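Local coordinates for golgin subfamily A member 4 (Homo sapiens, PDB 1UPT), which acts in vesicular trafficking at the Golgi, including endosome-to-Golgi transport, and binds small GTPases, the present chain being its GRIP domain, at residues 25-30 against 43-48. Numbering follows the deposited sequence.
Sequences TMAKVI and KILERE
Glu48 OE2 is hydrogen-bonded to Thr23 OG1 at the start of helix 23-33, while the stem of the same side chain lies against Ala27, with Glu48 CG 4.1 Å from Ala27 CB. A bend at Glu48 chi2 (-70°) turns the carboxylate away from the line of the stem, and Glu48 OE1 forms a long, weak ion pair with Arg51 NH2. Ala27 points its methyl group at helix 38-57 between Glu48 and Leu45; Ala27 CB meets Leu45 CD2 at 3.9 Å, and Ile44 CG2 lies at 4.4 Å. Both Leu45 methyls also touch Lys28 CG, CD2 at 3.9 Å and CD1 at 4.0 Å, the two side chains crossing at about a right angle. Beyond this stem Lys28 bends at chi3 (83°), and its NZ forms a salt bridge to an acidic side chain of another protein in the assembly, consistent with GTPase binding. The axes of segments 25-30 and 43-48 run antiparallel and approach to 10.1 Å, pairing helix 23-33 with helix 38-57, and Met18 of the second subunit packs on both Ala27 and Ile44. The segments thus meet through apolar groups alone, while Glu48-Thr23 adds a polar link between the same helices at the margin.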
loop_
_atom_site.group_PDB
_atom_site.type_symbol
_atom_site.label_atom_id
_atom_site.label_comp_id
_atom_site.label_asym_id
_atom_site.label_seq_id
_atom_site.Cartn_x
_atom_site.Cartn_y
_atom_site.Cartn_z
ATOM N N THR B 25 2.493 10.028 -9.217
ATOM C CA THR B 25 2.140 8.848 -9.974
ATOM C C THR B 25 1.940 7.664 -9.047
ATOM O O THR B 25 0.930 6.975 -9.137
ATOM C CB THR B 25 3.183 8.551 -11.021
ATOM O OG1 THR B 25 3.289 9.673 -11.916
ATOM C CG2 THR B 25 2.713 7.373 -11.895
HETATM N N MSE B 26 2.900 7.464 -8.152
HETATM C CA MSE B 26 2.828 6.386 -7.164
HETATM C C MSE B 26 1.586 6.522 -6.277
HETATM O O MSE B 26 0.972 5.518 -5.931
HETATM C CB MSE B 26 4.086 6.313 -6.301
HETATM C CG MSE B 26 5.434 5.990 -6.996
HETATM SE SE MSE B 26 5.450 4.396 -8.170
HETATM C CE MSE B 26 4.837 5.109 -9.888
ATOM N N ALA B 27 1.206 7.750 -5.901
ATOM C CA ALA B 27 0.022 7.926 -5.055
ATOM C C ALA B 27 -1.228 7.510 -5.815
ATOM O O ALA B 27 -2.131 6.882 -5.248
ATOM C CB ALA B 27 -0.139 9.350 -4.586
ATOM N N LYS B 28 -1.293 7.864 -7.097
ATOM C CA LYS B 28 -2.382 7.352 -7.935
ATOM C C LYS B 28 -2.412 5.814 -7.991
ATOM O O LYS B 28 -3.468 5.185 -7.871
ATOM C CB LYS B 28 -2.280 7.884 -9.356
ATOM C CG LYS B 28 -2.549 9.360 -9.442
ATOM C CD LYS B 28 -2.121 9.943 -10.781
ATOM C CE LYS B 28 -3.161 9.747 -11.837
ATOM N NZ LYS B 28 -2.776 10.610 -13.021
ATOM N N VAL B 29 -1.254 5.210 -8.205
ATOM C CA VAL B 29 -1.207 3.766 -8.294
ATOM C C VAL B 29 -1.663 3.096 -6.965
ATOM O O VAL B 29 -2.449 2.169 -6.980
ATOM C CB VAL B 29 0.201 3.250 -8.607
ATOM C CG1 VAL B 29 0.215 1.742 -8.578
ATOM C CG2 VAL B 29 0.699 3.745 -9.966
ATOM N N ILE B 30 -1.153 3.575 -5.839
ATOM C CA ILE B 30 -1.422 2.964 -4.548
ATOM C C ILE B 30 -2.908 3.062 -4.244
ATOM O O ILE B 30 -3.506 2.084 -3.827
ATOM C CB ILE B 30 -0.619 3.635 -3.414
ATOM C CG1 ILE B 30 0.884 3.362 -3.559
ATOM C CG2 ILE B 30 -1.126 3.173 -2.061
ATOM C CD1 ILE B 30 1.775 4.374 -2.819
ATOM N N LYS B 43 -8.495 13.706 -1.844
ATOM C CA LYS B 43 -7.841 14.448 -0.754
ATOM C C LYS B 43 -6.334 14.230 -0.767
ATOM O O LYS B 43 -5.563 15.169 -0.595
ATOM C CB LYS B 43 -8.413 14.068 0.619
ATOM C CG LYS B 43 -9.722 14.788 0.965
ATOM C CD LYS B 43 -10.031 14.746 2.469
ATOM C CE LYS B 43 -11.366 15.419 2.797
ATOM N NZ LYS B 43 -12.519 14.705 2.129
ATOM N N ILE B 44 -5.941 12.986 -0.990
ATOM C CA ILE B 44 -4.537 12.556 -1.054
ATOM C C ILE B 44 -3.853 13.208 -2.244
ATOM O O ILE B 44 -2.770 13.765 -2.102
ATOM C CB ILE B 44 -4.464 11.011 -1.121
ATOM C CG1 ILE B 44 -4.812 10.395 0.229
ATOM C CG2 ILE B 44 -3.060 10.521 -1.555
ATOM C CD1 ILE B 44 -5.143 8.957 0.179
ATOM N N LEU B 45 -4.518 13.188 -3.404
ATOM C CA LEU B 45 -3.947 13.777 -4.603
ATOM C C LEU B 45 -3.880 15.306 -4.516
ATOM O O LEU B 45 -2.909 15.891 -4.980
ATOM C CB LEU B 45 -4.678 13.302 -5.863
ATOM C CG LEU B 45 -4.664 11.787 -6.143
ATOM C CD1 LEU B 45 -5.277 11.528 -7.528
ATOM C CD2 LEU B 45 -3.264 11.223 -6.053
ATOM N N GLU B 46 -4.870 15.937 -3.882
ATOM C CA GLU B 46 -4.861 17.397 -3.675
ATOM C C GLU B 46 -3.634 17.734 -2.851
ATOM O O GLU B 46 -2.932 18.692 -3.121
ATOM C CB GLU B 46 -6.128 17.901 -2.932
ATOM C CG GLU B 46 -7.450 17.921 -3.728
ATOM C CD GLU B 46 -8.724 17.896 -2.831
ATOM O OE1 GLU B 46 -8.855 18.793 -1.932
ATOM O OE2 GLU B 46 -9.614 16.991 -3.028
ATOM N N ARG B 47 -3.342 16.902 -1.864
ATOM C CA ARG B 47 -2.205 17.131 -0.984
ATOM C C ARG B 47 -0.862 16.986 -1.673
ATOM O O ARG B 47 0.038 17.761 -1.408
ATOM C CB ARG B 47 -2.267 16.194 0.222
ATOM C CG ARG B 47 -1.902 16.883 1.495
ATOM C CD ARG B 47 -3.082 17.347 2.332
ATOM N NE ARG B 47 -2.899 16.924 3.704
ATOM C CZ ARG B 47 -3.782 17.060 4.684
ATOM N NH1 ARG B 47 -4.972 17.625 4.502
ATOM N NH2 ARG B 47 -3.446 16.619 5.879
ATOM N N GLU B 48 -0.719 15.988 -2.538
ATOM C CA GLU B 48 0.458 15.866 -3.397
ATOM C C GLU B 48 0.642 17.115 -4.267
ATOM O O GLU B 48 1.746 17.654 -4.371
ATOM C CB GLU B 48 0.323 14.649 -4.331
ATOM C CG GLU B 48 0.751 13.313 -3.758
ATOM C CD GLU B 48 2.253 13.201 -3.564
ATOM O OE1 GLU B 48 2.678 12.666 -2.511
ATOM O OE2 GLU B 48 3.009 13.657 -4.450
#